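PDB 3GVE: YfkN protein from Bacillus subtilis subsp. subtilis, which belongs to the calcineurin-like phosphoesterases, a family of metal-dependent enzymes, and carries a manganese and a magnesium ion side by side. Local coordinates for residues G72-K77 / L336-K341; S13-T18 / Q48-Q53; A22-Y27 / N326-T331; P201-K204 / V210-A213. All blocks are in the same frame, centred on the assembly; numbering follows the deposited sequence.

Contact 1: G72-K77 / L336-K341; sequences GEYAVK and LEYVRK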
loop_
_atom_site.group_PDB
_atom_site.type_symbol
_atom_site.label_atom_id
_atom_site.label_comp_id
_atom_site.label_asym_id
_atom_site.label_seq_id
_atom_site.Cartn_x
_atom_site.Cartn_y
_atom_site.Cartn_z
ATOM N N GLY A 72 -1.925 -5.230 12.782
ATOM C CA GLY A 72 -2.846 -4.244 13.314
ATOM C C GLY A 72 -4.265 -4.783 13.386
ATOM O O GLY A 72 -4.992 -4.498 14.321
ATOM N N GLU A 73 -4.649 -5.560 12.375
ATOM C CA GLU A 73 -5.965 -6.215 12.336
ATOM C C GLU A 73 -6.089 -7.245 13.451
ATOM O O GLU A 73 -7.098 -7.340 14.106
ATOM C CB GLU A 73 -6.154 -6.969 11.023
ATOM C CG GLU A 73 -6.402 -6.141 9.836
ATOM C CD GLU A 73 -6.340 -6.981 8.549
ATOM O OE1 GLU A 73 -6.136 -6.376 7.498
ATOM O OE2 GLU A 73 -6.462 -8.236 8.594
ATOM N N TYR A 74 -5.034 -8.017 13.650
ATOM C CA TYR A 74 -5.032 -9.012 14.704
ATOM C C TYR A 74 -5.325 -8.352 16.063
ATOM O O TYR A 74 -6.098 -8.847 16.864
ATOM C CB TYR A 74 -3.694 -9.780 14.738
ATOM C CG TYR A 74 -3.647 -10.723 15.918
ATOM C CD1 TYR A 74 -4.228 -11.975 15.841
ATOM C CD2 TYR A 74 -3.098 -10.330 17.128
ATOM C CE1 TYR A 74 -4.233 -12.818 16.908
ATOM C CE2 TYR A 74 -3.104 -11.178 18.212
ATOM C CZ TYR A 74 -3.666 -12.418 18.092
ATOM O OH TYR A 74 -3.683 -13.277 19.167
ATOM N N ALA A 75 -4.706 -7.205 16.319
ATOM C CA ALA A 75 -4.876 -6.553 17.595
ATOM C C ALA A 75 -6.316 -6.116 17.863
ATOM O O ALA A 75 -6.877 -6.377 18.910
ATOM C CB ALA A 75 -3.927 -5.408 17.732
ATOM N N VAL A 76 -6.901 -5.466 16.870
ATOM C CA VAL A 76 -8.267 -5.009 17.028
ATOM C C VAL A 76 -9.267 -6.177 17.092
ATOM O O VAL A 76 -10.217 -6.115 17.834
ATOM C CB VAL A 76 -8.630 -3.912 15.983
ATOM C CG1 VAL A 76 -8.833 -4.487 14.600
ATOM C CG2 VAL A 76 -9.836 -3.124 16.426
ATOM N N LYS A 77 -9.029 -7.240 16.338
ATOM C CA LYS A 77 -9.965 -8.360 16.330
ATOM C C LYS A 77 -9.844 -9.223 17.579
ATOM O O LYS A 77 -10.845 -9.574 18.169
ATOM C CB LYS A 77 -9.782 -9.202 15.067
ATOM C CG LYS A 77 -10.232 -8.498 13.810
ATOM C CD LYS A 77 -10.165 -9.433 12.620
ATOM C CE LYS A 77 -10.570 -8.746 11.341
ATOM N NZ LYS A 77 -10.668 -9.737 10.224
ATOM N N LEU A 336 0.544 -14.543 12.128
ATOM C CA LEU A 336 0.758 -15.538 11.088
ATOM C C LEU A 336 -0.377 -16.566 11.090
ATOM O O LEU A 336 -0.879 -16.914 10.053
ATOM C CB LEU A 336 2.092 -16.241 11.284
ATOM C CG LEU A 336 3.367 -15.431 11.092
ATOM C CD1 LEU A 336 4.578 -16.261 11.474
ATOM C CD2 LEU A 336 3.533 -14.874 9.679
ATOM N N GLU A 337 -0.779 -17.031 12.265
ATOM C CA GLU A 337 -1.853 -18.016 12.365
ATOM C C GLU A 337 -3.143 -17.411 11.831
ATOM O O GLU A 337 -3.891 -18.027 11.096
ATOM C CB GLU A 337 -2.015 -18.457 13.815
ATOM C CG GLU A 337 -3.062 -19.537 14.056
ATOM C CD GLU A 337 -3.129 -20.009 15.506
ATOM O OE1 GLU A 337 -3.379 -21.210 15.731
ATOM O OE2 GLU A 337 -2.959 -19.196 16.429
ATOM N N TYR A 338 -3.389 -16.171 12.222
ATOM C CA TYR A 338 -4.575 -15.437 11.813
ATOM C C TYR A 338 -4.658 -15.287 10.290
ATOM O O TYR A 338 -5.711 -15.468 9.695
ATOM C CB TYR A 338 -4.566 -14.066 12.500
ATOM C CG TYR A 338 -5.455 -13.025 11.877
ATOM C CD1 TYR A 338 -6.826 -13.148 11.898
ATOM C CD2 TYR A 338 -4.914 -11.911 11.280
ATOM C CE1 TYR A 338 -7.629 -12.186 11.319
ATOM C CE2 TYR A 338 -5.688 -10.971 10.711
ATOM C CZ TYR A 338 -7.042 -11.090 10.725
ATOM O OH TYR A 338 -7.807 -10.117 10.139
ATOM N N VAL A 339 -3.538 -14.964 9.671
ATOM C CA VAL A 339 -3.481 -14.738 8.236
ATOM C C VAL A 339 -3.614 -16.026 7.422
ATOM O O VAL A 339 -4.165 -16.027 6.330
ATOM C CB VAL A 339 -2.161 -14.065 7.862
ATOM C CG1 VAL A 339 -1.976 -14.072 6.394
ATOM C CG2 VAL A 339 -2.144 -12.649 8.399
ATOM N N ARG A 340 -3.095 -17.106 7.977
ATOM C CA ARG A 340 -3.057 -18.382 7.284
ATOM C C ARG A 340 -4.398 -19.101 7.379
ATOM O O ARG A 340 -4.730 -19.938 6.537
ATOM C CB ARG A 340 -1.902 -19.231 7.825
ATOM C CG ARG A 340 -0.555 -18.831 7.226
ATOM C CD ARG A 340 0.574 -19.143 8.152
ATOM N NE ARG A 340 1.879 -18.665 7.702
ATOM C CZ ARG A 340 2.993 -18.894 8.386
ATOM N NH1 ARG A 340 4.163 -18.441 7.959
ATOM N NH2 ARG A 340 2.930 -19.609 9.504
ATOM N N LYS A 341 -5.179 -18.774 8.391
ATOM C CA LYS A 341 -6.425 -19.456 8.632
ATOM C C LYS A 341 -6.255 -20.946 8.327
ATOM O O LYS A 341 -7.178 -21.599 7.860
ATOM C CB LYS A 341 -7.516 -18.871 7.767
ATOM C CG LYS A 341 -7.510 -17.384 7.716
ATOM C CD LYS A 341 -8.162 -16.872 6.462
ATOM C CE LYS A 341 -9.646 -16.687 6.645
ATOM N NZ LYS A 341 -10.117 -15.558 5.812
#
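Tyr338 of helix 322-340 reaches across to helix 70-85 and makes every contact between 72-77 and 336-341. The two short helical segments cross almost perpendicularly, at 94°, with axes 10.2 Å apart, and a long, flat side chain suits a gap of that width. With CG anti to the backbone N (chi1 161°), the tyrosine leads straight out toward the other helix. Its CB lies 4.0 Å from CD1 of Tyr74, and the two side chains run antiparallel alongside one another. Farther out, CE2 comes near Glu73 and CE1 near Lys77, at 4.0 Å from Lys77 CD, so the ring passes between residues one helical turn apart. At the tip, OH donates to Glu73 OE2 at 2.8 Å and accepts from Lys77 NZ at 2.9 Å. Both partners lie at the ring edge, close to its plane. The carboxylate stands nearly upright to the ring, 89° between planes, and OE2 is met on its anti side. Glu73 and Lys77 both run extended beyond CG, which carries their charged ends out to the hydroxyl. Tyr74, itself buried, also packs on Thr331, Asn334 and Thr335 and stacks on Tyr78. Close to this crossing, Lys341 forms a salt bridge with Glu220 of the second subunit. A phenol is a fitting bridge here, since one oxygen can give a proton to a carboxylate and receive one from an ammonium group; the opposite charges would probably polarise the hydroxyl in the same sense and strengthen both bonds.

Contact 2: S13-T18 / Q48-Q53; sequences SILATT and QKHREQ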
loop_
_atom_site.group_PDB
_atom_site.type_symbol
_atom_site.label_atom_id
_atom_site.label_comp_id
_atom_site.label_asym_id
_atom_site.label_seq_id
_atom_site.Cartn_x
_atom_site.Cartn_y
_atom_site.Cartn_z
ATOM N N SER A 13 19.501 15.848 20.207
ATOM C CA SER A 13 19.135 15.111 19.001
ATOM C C SER A 13 17.724 14.578 19.157
ATOM O O SER A 13 17.353 14.103 20.212
ATOM C CB SER A 13 20.083 13.947 18.780
ATOM O OG SER A 13 21.377 14.400 18.474
ATOM N N ILE A 14 16.942 14.662 18.094
ATOM C CA ILE A 14 15.597 14.112 18.093
ATOM C C ILE A 14 15.530 13.074 16.991
ATOM O O ILE A 14 15.789 13.380 15.850
ATOM C CB ILE A 14 14.541 15.216 17.804
ATOM C CG1 ILE A 14 14.628 16.360 18.823
ATOM C CG2 ILE A 14 13.133 14.628 17.806
ATOM C CD1 ILE A 14 14.096 17.657 18.283
ATOM N N LEU A 15 15.188 11.849 17.359
ATOM C CA LEU A 15 15.008 10.761 16.389
ATOM C C LEU A 15 13.518 10.532 16.182
ATOM O O LEU A 15 12.772 10.590 17.137
ATOM C CB LEU A 15 15.652 9.490 16.918
ATOM C CG LEU A 15 17.102 9.621 17.413
ATOM C CD1 LEU A 15 17.593 8.254 17.875
ATOM C CD2 LEU A 15 18.020 10.186 16.336
ATOM N N ALA A 16 13.100 10.275 14.943
ATOM C CA ALA A 16 11.668 10.219 14.620
ATOM C C ALA A 16 11.279 9.125 13.649
ATOM O O ALA A 16 11.939 8.943 12.612
ATOM C CB ALA A 16 11.199 11.565 14.054
ATOM N N THR A 17 10.180 8.432 13.972
ATOM C CA THR A 17 9.563 7.509 12.982
ATOM C C THR A 17 8.237 8.079 12.550
ATOM O O THR A 17 7.622 8.959 13.264
ATOM C CB THR A 17 9.393 6.113 13.593
ATOM O OG1 THR A 17 8.728 6.220 14.882
ATOM C CG2 THR A 17 10.732 5.455 13.789
ATOM N N THR A 18 7.780 7.690 11.379
ATOM C CA THR A 18 6.459 8.079 10.913
ATOM C C THR A 18 5.878 7.025 9.986
ATOM O O THR A 18 6.602 6.336 9.295
ATOM C CB THR A 18 6.478 9.464 10.173
ATOM O OG1 THR A 18 5.141 9.996 10.081
ATOM C CG2 THR A 18 7.100 9.353 8.771
ATOM N N GLN A 48 19.291 2.776 17.792
ATOM C CA GLN A 48 20.344 2.390 18.720
ATOM C C GLN A 48 21.648 3.084 18.348
ATOM O O GLN A 48 22.324 3.634 19.197
ATOM C CB GLN A 48 20.554 0.869 18.724
ATOM C CG GLN A 48 21.570 0.436 19.784
ATOM C CD GLN A 48 21.747 -1.050 19.874
ATOM O OE1 GLN A 48 20.799 -1.818 19.754
ATOM N NE2 GLN A 48 22.976 -1.466 20.130
ATOM N N LYS A 49 21.975 3.072 17.069
ATOM C CA LYS A 49 23.200 3.717 16.624
ATOM C C LYS A 49 23.233 5.213 16.977
ATOM O O LYS A 49 24.210 5.715 17.495
ATOM C CB LYS A 49 23.402 3.539 15.127
ATOM C CG LYS A 49 24.590 4.338 14.616
ATOM C CD LYS A 49 24.859 4.019 13.200
ATOM C CE LYS A 49 23.949 4.781 12.277
ATOM N NZ LYS A 49 24.553 4.849 10.938
ATOM N N HIS A 50 22.145 5.923 16.689
ATOM C CA HIS A 50 22.107 7.347 16.973
ATOM C C HIS A 50 22.122 7.639 18.472
ATOM O O HIS A 50 22.769 8.570 18.909
ATOM C CB HIS A 50 20.932 7.987 16.237
ATOM C CG HIS A 50 21.208 8.198 14.791
ATOM N ND1 HIS A 50 21.802 9.343 14.313
ATOM C CD2 HIS A 50 21.026 7.391 13.725
ATOM C CE1 HIS A 50 21.959 9.234 13.010
ATOM N NE2 HIS A 50 21.497 8.059 12.627
ATOM N N ARG A 51 21.448 6.809 19.259
ATOM C CA ARG A 51 21.485 6.956 20.707
ATOM C C ARG A 51 22.923 6.834 21.234
ATOM O O ARG A 51 23.290 7.511 22.167
ATOM C CB ARG A 51 20.561 5.945 21.401
ATOM C CG ARG A 51 19.094 6.386 21.452
ATOM C CD ARG A 51 18.224 5.360 22.150
ATOM N NE ARG A 51 16.993 5.978 22.636
ATOM C CZ ARG A 51 15.828 5.358 22.748
ATOM N NH1 ARG A 51 15.688 4.100 22.381
ATOM N NH2 ARG A 51 14.794 6.004 23.252
ATOM N N GLU A 52 23.721 5.968 20.619
ATOM C CA GLU A 52 25.116 5.808 21.047
ATOM C C GLU A 52 25.957 7.041 20.749
ATOM O O GLU A 52 26.986 7.242 21.348
ATOM C CB GLU A 52 25.747 4.593 20.369
ATOM C CG GLU A 52 25.165 3.273 20.817
ATOM C CD GLU A 52 25.497 2.108 19.887
ATOM O OE1 GLU A 52 26.038 2.320 18.795
ATOM O OE2 GLU A 52 25.189 0.995 20.288
ATOM N N GLN A 53 25.511 7.858 19.814
ATOM C CA GLN A 53 26.259 9.038 19.422
ATOM C C GLN A 53 26.013 10.257 20.297
ATOM O O GLN A 53 26.851 11.135 20.353
ATOM C CB GLN A 53 25.968 9.378 17.978
ATOM C CG GLN A 53 26.549 8.375 17.009
ATOM C CD GLN A 53 25.978 8.552 15.634
ATOM O OE1 GLN A 53 25.360 9.566 15.351
ATOM N NE2 GLN A 53 26.142 7.568 14.788
#
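Leu15, on strand 9-17, meets His50 and Arg51 of helix 40-53 through carbon alone. Its CG is anti to the carbonyl carbon (chi1 -50°), and the fork of the leucine opens onto the helix so that both methyls straddle one atom: CD1 and CD2 each lie 3.7 Å from His50 CB. CD2 also approaches the base of the imidazole, 4.1 Å from His50 CG, obliquely to the ring. The aliphatic part of Arg51 adds a looser touch, with CG 4.3 Å from Leu15 CD1. A branched apolar residue suits a strand position facing a helix, because its two methyls can close on a CB from both prongs of the fork. Such packing of a helix over a sheet is the basic layering of the calcineurin-like phosphoesterase fold. Strand 9-17 lies between strands 57-61 and 286-297 in a four-stranded mixed sheet, parallel to the first, and helix 40-53 precedes its parallel neighbour in a beta-alpha-beta connection. Leu15 shares that surface with Thr57 and Val289, while the His50 ring rests on Leu287 and Val289. Polar interactions lead away from the leucine. His50 NE2 is hydrogen-bonded to Glu311 OE1, and the same carboxylate forms a salt bridge with Lys49 through OE2. Arg51 bonds through NH1 to the carbonyl oxygen of Leu99. Histidine and arginine thus serve two purposes, offering carbon near the backbone to the sheet and nitrogen at the far end to polar partners. Backbone bonds of Leu15 to Leu58 and Val60 tie its strand to 57-61.

Contact 3: A22-Y27 / N326-T331; sequences ANMMDY and NTIQQT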
loop_
_atom_site.group_PDB
_atom_site.type_symbol
_atom_site.label_atom_id
_atom_site.label_comp_id
_atom_site.label_asym_id
_atom_site.label_seq_id
_atom_site.Cartn_x
_atom_site.Cartn_y
_atom_site.Cartn_z
ATOM N N ALA A 22 2.030 -0.360 11.389
ATOM C CA ALA A 22 1.988 -1.675 12.071
ATOM C C ALA A 22 3.034 -2.672 11.581
ATOM O O ALA A 22 3.001 -3.838 11.930
ATOM C CB ALA A 22 0.578 -2.298 12.012
ATOM N N ASN A 23 3.974 -2.188 10.786
ATOM C CA ASN A 23 5.100 -3.013 10.343
ATOM C C ASN A 23 6.189 -3.101 11.421
ATOM O O ASN A 23 7.177 -2.388 11.386
ATOM C CB ASN A 23 5.666 -2.489 9.010
ATOM C CG ASN A 23 4.641 -2.527 7.884
ATOM O OD1 ASN A 23 4.213 -1.504 7.375
ATOM N ND2 ASN A 23 4.237 -3.697 7.520
HETATM N N MSE A 24 5.964 -4.004 12.368
HETATM C CA MSE A 24 6.885 -4.265 13.478
HETATM C C MSE A 24 8.072 -5.082 12.987
HETATM O O MSE A 24 9.206 -4.683 13.126
HETATM C CB MSE A 24 6.161 -5.011 14.601
HETATM C CG MSE A 24 5.042 -4.168 15.243
HETATM SE SE MSE A 24 5.671 -2.596 16.193
HETATM C CE MSE A 24 5.232 -1.238 14.807
HETATM N N MSE A 25 7.767 -6.237 12.422
HETATM C CA MSE A 25 8.778 -7.092 11.822
HETATM C C MSE A 25 9.100 -6.655 10.396
HETATM O O MSE A 25 8.320 -5.974 9.753
HETATM C CB MSE A 25 8.302 -8.539 11.820
HETATM C CG MSE A 25 8.130 -9.127 13.206
HETATM SE SE MSE A 25 9.826 -9.311 14.183
HETATM C CE MSE A 25 10.339 -11.048 13.440
ATOM N N ASP A 26 10.254 -7.086 9.902
ATOM C CA ASP A 26 10.593 -6.880 8.499
ATOM C C ASP A 26 9.948 -8.030 7.707
ATOM O O ASP A 26 10.616 -8.960 7.250
ATOM C CB ASP A 26 12.118 -6.762 8.289
ATOM C CG ASP A 26 12.921 -7.927 8.874
ATOM O OD1 ASP A 26 12.430 -8.635 9.760
ATOM O OD2 ASP A 26 14.077 -8.079 8.451
ATOM N N TYR A 27 8.631 -7.952 7.579
ATOM C CA TYR A 27 7.800 -9.069 7.126
ATOM C C TYR A 27 6.585 -8.605 6.330
ATOM O O TYR A 27 5.874 -7.696 6.732
ATOM C CB TYR A 27 7.342 -9.892 8.338
ATOM C CG TYR A 27 6.964 -11.317 7.982
ATOM C CD1 TYR A 27 7.931 -12.314 7.913
ATOM C CD2 TYR A 27 5.654 -11.655 7.687
ATOM C CE1 TYR A 27 7.592 -13.605 7.575
ATOM C CE2 TYR A 27 5.311 -12.959 7.358
ATOM C CZ TYR A 27 6.294 -13.912 7.306
ATOM O OH TYR A 27 5.991 -15.209 6.957
ATOM N N ASN A 326 11.903 -9.621 20.259
ATOM C CA ASN A 326 11.506 -10.280 21.493
ATOM C C ASN A 326 10.142 -9.791 21.987
ATOM O O ASN A 326 9.331 -10.549 22.467
ATOM C CB ASN A 326 12.559 -10.070 22.591
ATOM C CG ASN A 326 13.815 -10.906 22.380
ATOM O OD1 ASN A 326 13.847 -11.781 21.538
ATOM N ND2 ASN A 326 14.847 -10.615 23.140
ATOM N N THR A 327 9.908 -8.497 21.856
ATOM C CA THR A 327 8.688 -7.906 22.359
ATOM C C THR A 327 7.467 -8.317 21.539
ATOM O O THR A 327 6.447 -8.650 22.081
ATOM C CB THR A 327 8.825 -6.372 22.418
ATOM O OG1 THR A 327 9.955 -6.045 23.226
ATOM C CG2 THR A 327 7.601 -5.745 23.048
ATOM N N ILE A 328 7.605 -8.311 20.225
ATOM C CA ILE A 328 6.474 -8.560 19.334
ATOM C C ILE A 328 6.295 -10.017 18.889
ATOM O O ILE A 328 5.305 -10.344 18.319
ATOM C CB ILE A 328 6.579 -7.658 18.065
ATOM C CG1 ILE A 328 5.204 -7.465 17.417
ATOM C CG2 ILE A 328 7.600 -8.237 17.077
ATOM C CD1 ILE A 328 4.218 -6.673 18.279
ATOM N N GLN A 329 7.272 -10.873 19.155
ATOM C CA GLN A 329 7.285 -12.233 18.608
ATOM C C GLN A 329 5.973 -13.004 18.749
ATOM O O GLN A 329 5.477 -13.546 17.782
ATOM C CB GLN A 329 8.415 -13.054 19.232
ATOM C CG GLN A 329 8.461 -14.462 18.720
ATOM C CD GLN A 329 9.812 -15.060 18.923
ATOM O OE1 GLN A 329 10.768 -14.658 18.313
ATOM N NE2 GLN A 329 9.892 -16.022 19.817
ATOM N N GLN A 330 5.427 -13.051 19.955
ATOM C CA GLN A 330 4.202 -13.832 20.183
ATOM C C GLN A 330 3.050 -13.280 19.346
ATOM O O GLN A 330 2.316 -14.012 18.740
ATOM C CB GLN A 330 3.808 -13.884 21.661
ATOM C CG GLN A 330 2.714 -14.927 21.944
ATOM C CD GLN A 330 3.070 -16.300 21.370
ATOM O OE1 GLN A 330 4.073 -16.885 21.748
ATOM N NE2 GLN A 330 2.271 -16.787 20.421
ATOM N N THR A 331 2.920 -11.964 19.330
ATOM C CA THR A 331 1.879 -11.321 18.530
ATOM C C THR A 331 2.073 -11.592 17.038
ATOM O O THR A 331 1.141 -11.851 16.319
ATOM C CB THR A 331 1.872 -9.798 18.759
ATOM O OG1 THR A 331 1.644 -9.528 20.141
ATOM C CG2 THR A 331 0.776 -9.130 17.926
#
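Two consecutive selenomethionines, Met24 and Met25, receive one isoleucine, Ile328, from helix 322-340, each taking a different branch of it. Met24 meets the longer branch: its CB lies 3.9 Å from Ile328 CG1, and its CG is 4.0 Å from both CG1 and CD1 of Ile328. Beyond CG the chain bends (chi2 -66°), which turns the selenium and its methyl away from the helix, and the two side chains lie roughly perpendicular. Met25 handles the other branch. Its SE approaches Ile328 CG2 at 3.8 Å, with CG nearby, and here selenomethionine and isoleucine point in opposing senses, flank to flank. The isoleucine can serve both because CG1 stands anti to its backbone N (chi1 -157°), which leaves CG2 to face Met25. A long, unbranched side chain can bend to fit the beta-branched residue it meets, as both do here at chi2 and chi3. The contact is wholly apolar, and Met24 and Ile328 are buried. Polar fixing comes from beside it, where Asp26 forms salt bridges with Arg42 and Arg320. The loop follows strand 9-17, which leads to the metal-binding Asp19 and His21, and runs into strand 27-28. Met24 also packs on Val95 of helix 91-98, where Thr327 touches Ala98, and Ile328 packs on Leu71 of helix 70-85, placing the C-terminal helix against the loop and both of these helices.

Contact 4: P201-K204 / V210-A213; sequences PKMK and VIIA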
loop_
_atom_site.group_PDB
_atom_site.type_symbol
_atom_site.label_atom_id
_atom_site.label_comp_id
_atom_site.label_asym_id
_atom_site.label_seq_id
_atom_site.Cartn_x
_atom_site.Cartn_y
_atom_site.Cartn_z
ATOM N N PRO A 201 1.151 29.449 22.754
ATOM C CA PRO A 201 1.271 30.449 23.835
ATOM C C PRO A 201 1.119 29.830 25.229
ATOM O O PRO A 201 1.761 30.234 26.170
ATOM C CB PRO A 201 0.120 31.410 23.531
ATOM C CG PRO A 201 -0.003 31.359 22.070
ATOM C CD PRO A 201 0.221 29.902 21.708
ATOM N N LYS A 202 0.262 28.844 25.329
ATOM C CA LYS A 202 0.059 28.184 26.587
ATOM C C LYS A 202 1.294 27.400 26.952
ATOM O O LYS A 202 1.672 27.359 28.085
ATOM C CB LYS A 202 -1.123 27.255 26.477
ATOM C CG LYS A 202 -2.330 27.960 26.035
ATOM C CD LYS A 202 -3.481 27.192 26.514
ATOM C CE LYS A 202 -4.146 26.473 25.425
ATOM N NZ LYS A 202 -5.451 27.122 25.271
HETATM N N MSE A 203 1.904 26.754 25.963
HETATM C CA MSE A 203 3.107 25.984 26.205
HETATM C C MSE A 203 4.228 26.905 26.649
HETATM O O MSE A 203 4.960 26.569 27.563
HETATM C CB MSE A 203 3.528 25.199 24.951
HETATM C CG MSE A 203 2.494 24.204 24.461
HETATM SE SE MSE A 203 3.025 23.348 22.787
HETATM C CE MSE A 203 4.435 22.179 23.501
ATOM N N LYS A 204 4.367 28.058 25.986
ATOM C CA LYS A 204 5.392 28.984 26.412
ATOM C C LYS A 204 5.113 29.470 27.852
ATOM O O LYS A 204 6.021 29.548 28.659
ATOM C CB LYS A 204 5.490 30.125 25.409
ATOM C CG LYS A 204 6.036 29.694 24.044
ATOM C CD LYS A 204 7.218 28.760 24.174
ATOM C CE LYS A 204 8.541 29.489 24.096
ATOM N NZ LYS A 204 9.714 28.570 24.006
ATOM N N VAL A 210 11.911 24.313 24.498
ATOM C CA VAL A 210 12.031 23.736 23.156
ATOM C C VAL A 210 10.697 23.096 22.831
ATOM O O VAL A 210 10.161 22.383 23.643
ATOM C CB VAL A 210 13.125 22.651 23.111
ATOM C CG1 VAL A 210 13.147 21.953 21.745
ATOM C CG2 VAL A 210 14.488 23.260 23.430
ATOM N N ILE A 211 10.162 23.387 21.654
ATOM C CA ILE A 211 8.866 22.853 21.250
ATOM C C ILE A 211 9.026 21.998 19.986
ATOM O O ILE A 211 9.526 22.474 18.969
ATOM C CB ILE A 211 7.817 23.985 21.016
ATOM C CG1 ILE A 211 7.438 24.656 22.351
ATOM C CG2 ILE A 211 6.567 23.421 20.326
ATOM C CD1 ILE A 211 6.516 25.850 22.211
ATOM N N ILE A 212 8.578 20.738 20.084
ATOM C CA ILE A 212 8.684 19.756 18.938
ATOM C C ILE A 212 7.289 19.484 18.469
ATOM O O ILE A 212 6.400 19.086 19.261
ATOM C CB ILE A 212 9.375 18.485 19.417
ATOM C CG1 ILE A 212 10.813 18.803 19.887
ATOM C CG2 ILE A 212 9.416 17.503 18.245
ATOM C CD1 ILE A 212 11.443 17.698 20.677
ATOM N N ALA A 213 7.040 19.755 17.188
ATOM C CA ALA A 213 5.745 19.445 16.596
ATOM C C ALA A 213 5.756 18.071 15.956
ATOM O O ALA A 213 6.596 17.859 15.025
ATOM C CB ALA A 213 5.428 20.509 15.514
#
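Ile211 points from strand 210-215 toward helix 192-205, where it is met by Met203, a selenomethionine, and by Lys204. With CG1 anti to the carbonyl carbon (chi1 -69°) and chi2 extended at 175°, its longer branch runs out to the helix and ends at CD1, 3.6 Å from Lys204 CD and 4.1 Å from Met203 CB. The end of Met203 sits at the fork: CE lies 4.0 Å from the short branch, Ile211 CG2, and 4.1 Å from Ile211 CG1, the root of the long one. Met203 is straight at chi2 and turns only at chi3 (73°), which swings its methyl round to the isoleucine. Lys204 instead folds at chi2 and chi3, so that CD bears on the isoleucine methyl while NZ reaches the carbonyl oxygen of Ala208. A lysine suits this margin, being greasy in the middle and polar at the tip, whereas the flexible methionine beside it fills the buried side and also touches Ile168. Val210 and Ile212 turn away from the helix, in the alternation expected of a strand. Strand 210-215 pairs in parallel with both 160-170 and 244-247, and helix 192-205, the last element of the connection from 160-170 to 210-215, packs on the sheet as in a beta-alpha-beta unit of an alpha/beta fold.

Contacts 1 and 3 share helix 322-340 and touch each other, with Leu336 against Tyr27 and Tyr74 against Thr331; between them they lay the C-terminal helix on parts of the chain some 260 to 300 residues earlier. Their chemistry differs with depth: contact 3 is buried and apolar, contact 1 more peripheral and built on charge and a hydroxyl. Contacts 2 and 4 each set a helix on a sheet through a branched residue of a strand, and both use the carbon of a polar side chain. Contact 4 is buried like contact 3; contact 2 is partly buried, its helix residues partly exposed over a buried leucine. Their sheets differ, meeting where Ile14 packs on Ile212.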